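Local coordinates for protein lithostathine-1-alpha (Homo sapiens, PDB 1QDD) that might inhibit spontaneous calcium carbonate precipitation in the pancreas and may take part in pancreas and brain regeneration, at residues A[30-35]-A[135-140]; A[72-77]-A[118-123]. The protein carries 1 engineered substitution. One frame throughout, in Å; residues are numbered along the deposited sequence. Where two conformers were deposited one is given.

In the fold
Contact 1 and contact 2 lie in the same mixed sheet of the C-type lectin domain, with centres about 12 Å apart. Strand 75-78 runs parallel to strand 136-143 and joins the two. Along the chain, contact 2 is nested inside the loop that contact 1 closes. Asp73 of contact 2 ties them by its side chain. Asp73 OD2 forms a salt bridge with Arg32 NH2 at 2.7 Å, and Asp73 OD1 lies 2.8 Å from Ser137 OG, a probable hydrogen bond. Trp77 adds a further tie: its NE1 hydrogen-bonds to Glu33 O. The glycan seen in this entry is O-linked to Thr5 of the N-terminal peptide, with Glu2 and Pro8 also beside it, and these residues belong to neither contact.

Contact 1: A[30-35]-A[135-140]; sequences EDRETW and KFSFVC
Glu33 and Phe136 form an antiparallel hydrogen-bonded pair where strands 24-33 and 136-143 of the C-type lectin fold meet, an early strand against the last. Glu33 N donates to Phe136 O at 3.1 Å, nearly straight. Phe136 N returns a more bent bond to Glu33 O. The two short strand axes run 117° apart, far from a flat antiparallel pair, and the Glu33 and Phe136 side chains diverge. Three CA-H...O contacts support the pairing; in one, Ser137 CA lies 3.3 Å from Asp31 O. Phe138 CG stands between its backbone N and carbonyl carbon (chi1 55°), which brings the ring back to segment 30-35. Phe138 CE2 is 3.5 Å from Asp31 O and 4.0 Å from Glu33 CG. The Glu33 carboxylate plane is turned 70° from that ring. Ser137 CB packs 3.8 Å from Glu30 CA and also meets the edge of the Arg32 guanidinium. Arg32 NH1 bonds weakly to Glu30 O, while Arg32 NH2 forms a salt bridge with Asp73. Strand 136-143 lies between strand 24-33 and the parallel strand 75-78, where Trp77 is backbone-bonded to Ser137 and packs with Leu50 on Phe138. Thr34 is the N-cap of helix 35-44, its OG1 bonded weakly to Asp37 N.

Contact 2: A[72-77]-A[118-123]; sequences DDFNVW and LTSSTG
Asp73 reaches Ser120 through its backbone: Asp73 O is 3.6 Å from Ser120 CB. The contact that follows is an antiparallel strand pair of the C-type lectin fold, formed by strands 75-78 and 115-119. Phe74 O accepts Ser120 N at 2.9 Å. Thr119 CA adds a CA-H...O contact to the same oxygen. One water donates to Phe74 O and accepts from Ser121 N, bridging the two segments at the turn end. Ser120 OG lies at the edge of the Phe74 ring, near its plane and 3.4 Å from Phe74 CD2. Asn75 and Thr119 are a non-hydrogen-bonded pair. Their side chains lie side by side and point the same way, with Asn75 OD1 4.0 Å from Thr119 CG2. The amide oxygen is also hydrogen-bonded to Ser117 OG, and both side chains pack on Lys128 of strand 127-130. Val76 and Leu118 are the hydrogen-bonded pair. Their side chains share the other face of the sheet, where both touch Ile66 of helix 56-68. Val76 N bonds to Leu118 O at 3.1 Å, and in return Leu118 N bonds to Val76 O at 2.9 Å.

Contact 1: A[30-35]-A[135-140]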
loop_
_atom_site.group_PDB
_atom_site.type_symbol
_atom_site.label_atom_id
_atom_site.label_comp_id
_atom_site.label_asym_id
_atom_site.label_seq_id
_atom_site.Cartn_x
_atom_site.Cartn_y
_atom_site.Cartn_z
ATOM N N GLU A 30 3.823 3.823 -11.130
ATOM C CA GLU A 30 4.032 2.750 -12.100
ATOM C C GLU A 30 5.468 2.319 -12.278
ATOM O O GLU A 30 5.763 1.393 -13.075
ATOM C CB GLU A 30 3.347 3.094 -13.440
ATOM C CG GLU A 30 2.846 1.860 -14.194
ATOM C CD GLU A 30 2.039 2.224 -15.422
ATOM O OE1 GLU A 30 2.603 2.876 -16.324
ATOM O OE2 GLU A 30 0.848 1.861 -15.494
ATOM N N ASP A 31 6.418 2.811 -11.521
ATOM C CA ASP A 31 7.802 2.365 -11.506
ATOM C C ASP A 31 7.920 0.961 -10.925
ATOM O O ASP A 31 7.344 0.715 -9.849
ATOM C CB ASP A 31 8.577 3.320 -10.606
ATOM C CG ASP A 31 10.069 3.076 -10.571
ATOM O OD1 ASP A 31 10.611 2.416 -11.473
ATOM O OD2 ASP A 31 10.680 3.586 -9.606
ATOM N N ARG A 32 8.697 0.094 -11.545
ATOM C CA ARG A 32 8.883 -1.283 -11.091
ATOM C C ARG A 32 10.119 -1.399 -10.229
ATOM O O ARG A 32 11.253 -1.174 -10.659
ATOM C CB ARG A 32 8.944 -2.214 -12.308
ATOM C CG ARG A 32 7.648 -2.250 -13.105
ATOM C CD ARG A 32 7.596 -1.176 -14.188
ATOM N NE ARG A 32 6.591 -1.512 -15.188
ATOM C CZ ARG A 32 5.274 -1.421 -15.052
ATOM N NH1 ARG A 32 4.750 -0.963 -13.929
ATOM N NH2 ARG A 32 4.496 -1.795 -16.063
ATOM N N GLU A 33 9.921 -1.623 -8.933
ATOM C CA GLU A 33 10.951 -1.678 -7.918
ATOM C C GLU A 33 10.747 -2.893 -7.007
ATOM O O GLU A 33 9.620 -3.395 -6.919
ATOM C CB GLU A 33 10.938 -0.414 -7.056
ATOM C CG GLU A 33 11.127 0.910 -7.762
ATOM C CD GLU A 33 12.542 1.242 -8.183
ATOM O OE1 GLU A 33 13.521 0.575 -7.798
ATOM O OE2 GLU A 33 12.715 2.246 -8.921
ATOM N N THR A 34 11.806 -3.334 -6.345
ATOM C CA THR A 34 11.664 -4.368 -5.325
ATOM C C THR A 34 10.810 -3.855 -4.162
ATOM O O THR A 34 10.651 -2.640 -4.001
ATOM C CB THR A 34 13.027 -4.849 -4.789
ATOM O OG1 THR A 34 13.622 -3.738 -4.114
ATOM C CG2 THR A 34 13.943 -5.364 -5.884
ATOM N N TRP A 35 10.308 -4.748 -3.308
ATOM C CA TRP A 35 9.469 -4.318 -2.192
ATOM C C TRP A 35 10.177 -3.322 -1.284
ATOM O O TRP A 35 9.626 -2.271 -0.935
ATOM C CB TRP A 35 8.975 -5.538 -1.413
ATOM C CG TRP A 35 8.006 -5.234 -0.309
ATOM C CD1 TRP A 35 6.643 -5.282 -0.363
ATOM C CD2 TRP A 35 8.314 -4.895 1.047
ATOM N NE1 TRP A 35 6.078 -4.967 0.852
ATOM C CE2 TRP A 35 7.103 -4.723 1.735
ATOM C CE3 TRP A 35 9.517 -4.715 1.748
ATOM C CZ2 TRP A 35 7.046 -4.340 3.075
ATOM C CZ3 TRP A 35 9.462 -4.344 3.089
ATOM C CH2 TRP A 35 8.230 -4.157 3.722
ATOM N N LYS A 135 9.952 -7.171 -9.126
ATOM C CA LYS A 135 9.899 -5.739 -9.425
ATOM C C LYS A 135 8.531 -5.335 -9.937
ATOM O O LYS A 135 8.122 -5.682 -11.059
ATOM C CB LYS A 135 11.024 -5.351 -10.406
ATOM C CG LYS A 135 12.406 -5.560 -9.799
ATOM C CD LYS A 135 13.545 -5.519 -10.798
ATOM C CE LYS A 135 14.832 -6.017 -10.147
ATOM N NZ LYS A 135 16.011 -5.844 -11.032
ATOM N N PHE A 136 7.746 -4.681 -9.082
ATOM C CA PHE A 136 6.378 -4.282 -9.344
ATOM C C PHE A 136 6.139 -2.798 -9.060
ATOM O O PHE A 136 6.899 -2.122 -8.358
ATOM C CB PHE A 136 5.419 -5.079 -8.425
ATOM C CG PHE A 136 5.355 -6.566 -8.599
ATOM C CD1 PHE A 136 5.500 -7.186 -9.831
ATOM C CD2 PHE A 136 5.094 -7.382 -7.503
ATOM C CE1 PHE A 136 5.432 -8.557 -9.967
ATOM C CE2 PHE A 136 5.005 -8.757 -7.645
ATOM C CZ PHE A 136 5.171 -9.351 -8.876
ATOM N N SER A 137 5.027 -2.283 -9.609
ATOM C CA SER A 137 4.518 -0.952 -9.285
ATOM C C SER A 137 3.964 -0.980 -7.854
ATOM O O SER A 137 3.909 -2.051 -7.215
ATOM C CB SER A 137 3.440 -0.565 -10.280
ATOM O OG SER A 137 2.438 -1.572 -10.306
ATOM N N PHE A 138 3.570 0.158 -7.299
ATOM C CA PHE A 138 3.243 0.240 -5.868
ATOM C C PHE A 138 2.371 1.417 -5.511
ATOM O O PHE A 138 2.246 2.396 -6.269
ATOM C CB PHE A 138 4.561 0.300 -5.055
ATOM C CG PHE A 138 5.543 1.375 -5.410
ATOM C CD1 PHE A 138 5.599 2.565 -4.702
ATOM C CD2 PHE A 138 6.476 1.176 -6.425
ATOM C CE1 PHE A 138 6.553 3.520 -4.986
ATOM C CE2 PHE A 138 7.424 2.135 -6.700
ATOM C CZ PHE A 138 7.474 3.310 -5.991
ATOM N N VAL A 139 1.729 1.359 -4.349
ATOM C CA VAL A 139 0.907 2.438 -3.817
ATOM C C VAL A 139 1.524 2.930 -2.498
ATOM O O VAL A 139 1.832 2.120 -1.622
ATOM C CB VAL A 139 -0.552 2.025 -3.554
ATOM C CG1 VAL A 139 -1.380 3.130 -2.901
ATOM C CG2 VAL A 139 -1.252 1.578 -4.835
ATOM N N CYS A 140 1.670 4.242 -2.342
ATOM C CA CYS A 140 2.133 4.886 -1.118
ATOM C C CYS A 140 0.988 5.588 -0.374
ATOM O O CYS A 140 0.009 6.013 -0.968
ATOM C CB CYS A 140 3.228 5.928 -1.381
ATOM S SG CYS A 140 4.728 5.405 -2.233
#

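Contact 2: A[72-77]-A[118-123]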
loop_
_atom_site.group_PDB
_atom_site.type_symbol
_atom_site.label_atom_id
_atom_site.label_comp_id
_atom_site.label_asym_id
_atom_site.label_seq_id
_atom_site.Cartn_x
_atom_site.Cartn_y
_atom_site.Cartn_z
ATOM N N ASP A 72 -2.047 -1.371 -17.031
ATOM C CA ASP A 72 -2.146 -2.744 -17.489
ATOM C C ASP A 72 -1.380 -3.716 -16.593
ATOM O O ASP A 72 -1.294 -4.917 -16.887
ATOM C CB ASP A 72 -1.643 -2.884 -18.938
ATOM C CG ASP A 72 -2.545 -2.162 -19.934
ATOM O OD1 ASP A 72 -2.011 -1.298 -20.672
ATOM O OD2 ASP A 72 -3.766 -2.420 -19.894
ATOM N N ASP A 73 -0.861 -3.256 -15.453
ATOM C CA ASP A 73 -0.108 -4.107 -14.539
ATOM C C ASP A 73 -0.923 -5.227 -13.902
ATOM O O ASP A 73 -2.112 -5.073 -13.661
ATOM C CB ASP A 73 0.534 -3.244 -13.442
ATOM C CG ASP A 73 1.715 -2.431 -13.906
ATOM O OD1 ASP A 73 2.334 -1.745 -13.049
ATOM O OD2 ASP A 73 2.081 -2.435 -15.099
ATOM N N PHE A 74 -0.264 -6.349 -13.627
ATOM C CA PHE A 74 -0.904 -7.501 -13.005
ATOM C C PHE A 74 -0.747 -7.529 -11.486
ATOM O O PHE A 74 -1.593 -8.146 -10.836
ATOM C CB PHE A 74 -0.323 -8.802 -13.600
ATOM C CG PHE A 74 -0.564 -8.944 -15.082
ATOM C CD1 PHE A 74 0.462 -8.764 -15.986
ATOM C CD2 PHE A 74 -1.818 -9.301 -15.537
ATOM C CE1 PHE A 74 0.233 -8.904 -17.350
ATOM C CE2 PHE A 74 -2.060 -9.428 -16.900
ATOM C CZ PHE A 74 -1.028 -9.222 -17.786
ATOM N N ASN A 75 0.345 -7.010 -10.962
ATOM C CA ASN A 75 0.678 -7.067 -9.539
ATOM C C ASN A 75 1.131 -5.710 -9.027
ATOM O O ASN A 75 1.892 -5.018 -9.700
ATOM C CB ASN A 75 1.831 -8.039 -9.254
ATOM C CG ASN A 75 1.425 -9.487 -9.388
ATOM O OD1 ASN A 75 0.788 -10.053 -8.513
ATOM N ND2 ASN A 75 1.730 -10.048 -10.555
ATOM N N VAL A 76 0.614 -5.280 -7.876
ATOM C CA VAL A 76 0.940 -3.988 -7.275
ATOM C C VAL A 76 1.335 -4.191 -5.811
ATOM O O VAL A 76 0.552 -4.792 -5.056
ATOM C CB VAL A 76 -0.228 -2.988 -7.375
ATOM C CG1 VAL A 76 0.112 -1.648 -6.737
ATOM C CG2 VAL A 76 -0.645 -2.772 -8.832
ATOM N N TRP A 77 2.469 -3.691 -5.368
ATOM C CA TRP A 77 2.874 -3.877 -3.966
ATOM C C TRP A 77 2.041 -3.096 -2.944
ATOM O O TRP A 77 1.649 -1.947 -3.156
ATOM C CB TRP A 77 4.314 -3.386 -3.778
ATOM C CG TRP A 77 5.491 -4.120 -4.316
ATOM C CD1 TRP A 77 6.502 -3.588 -5.071
ATOM C CD2 TRP A 77 5.828 -5.498 -4.124
ATOM N NE1 TRP A 77 7.437 -4.550 -5.355
ATOM C CE2 TRP A 77 7.047 -5.737 -4.791
ATOM C CE3 TRP A 77 5.202 -6.561 -3.459
ATOM C CZ2 TRP A 77 7.657 -6.992 -4.798
ATOM C CZ3 TRP A 77 5.826 -7.799 -3.458
ATOM C CH2 TRP A 77 7.034 -8.005 -4.137
ATOM N N LEU A 118 -1.269 -6.944 -4.566
ATOM C CA LEU A 118 -2.645 -6.963 -5.046
ATOM C C LEU A 118 -2.690 -7.504 -6.486
ATOM O O LEU A 118 -1.805 -7.161 -7.283
ATOM C CB LEU A 118 -3.237 -5.561 -5.069
ATOM C CG LEU A 118 -3.282 -4.802 -3.741
ATOM C CD1 LEU A 118 -3.636 -3.335 -3.966
ATOM C CD2 LEU A 118 -4.250 -5.445 -2.766
ATOM N N THR A 119 -3.693 -8.287 -6.823
ATOM C CA THR A 119 -3.743 -8.929 -8.138
ATOM C C THR A 119 -4.825 -8.327 -9.030
ATOM O O THR A 119 -5.971 -8.104 -8.635
ATOM C CB THR A 119 -3.938 -10.455 -7.989
ATOM O OG1 THR A 119 -5.168 -10.710 -7.315
ATOM C CG2 THR A 119 -2.802 -11.104 -7.212
ATOM N N SER A 120 -4.461 -8.105 -10.303
ATOM C CA SER A 120 -5.425 -7.602 -11.281
ATOM C C SER A 120 -6.577 -8.549 -11.589
ATOM O O SER A 120 -7.690 -8.079 -11.841
ATOM C CB SER A 120 -4.737 -7.223 -12.593
ATOM O OG SER A 120 -4.232 -8.335 -13.291
ATOM N N SER A 121 -6.371 -9.857 -11.453
ATOM C CA SER A 121 -7.422 -10.835 -11.736
ATOM C C SER A 121 -8.584 -10.736 -10.757
ATOM O O SER A 121 -9.682 -11.240 -11.011
ATOM C CB SER A 121 -6.875 -12.266 -11.610
ATOM O OG SER A 121 -5.798 -12.485 -12.496
ATOM N N THR A 122 -8.356 -10.178 -9.574
ATOM C CA THR A 122 -9.360 -9.983 -8.548
ATOM C C THR A 122 -9.814 -8.537 -8.441
ATOM O O THR A 122 -10.408 -8.128 -7.428
ATOM C CB THR A 122 -8.867 -10.456 -7.163
ATOM O OG1 THR A 122 -7.810 -9.597 -6.703
ATOM C CG2 THR A 122 -8.403 -11.903 -7.231
ATOM N N GLY A 123 -9.524 -7.705 -9.441
ATOM C CA GLY A 123 -9.873 -6.293 -9.417
ATOM C C GLY A 123 -9.059 -5.524 -8.389
ATOM O O GLY A 123 -9.497 -4.478 -7.898
HETATM O O HOH W 1 -3.403 -10.722 -11.813
#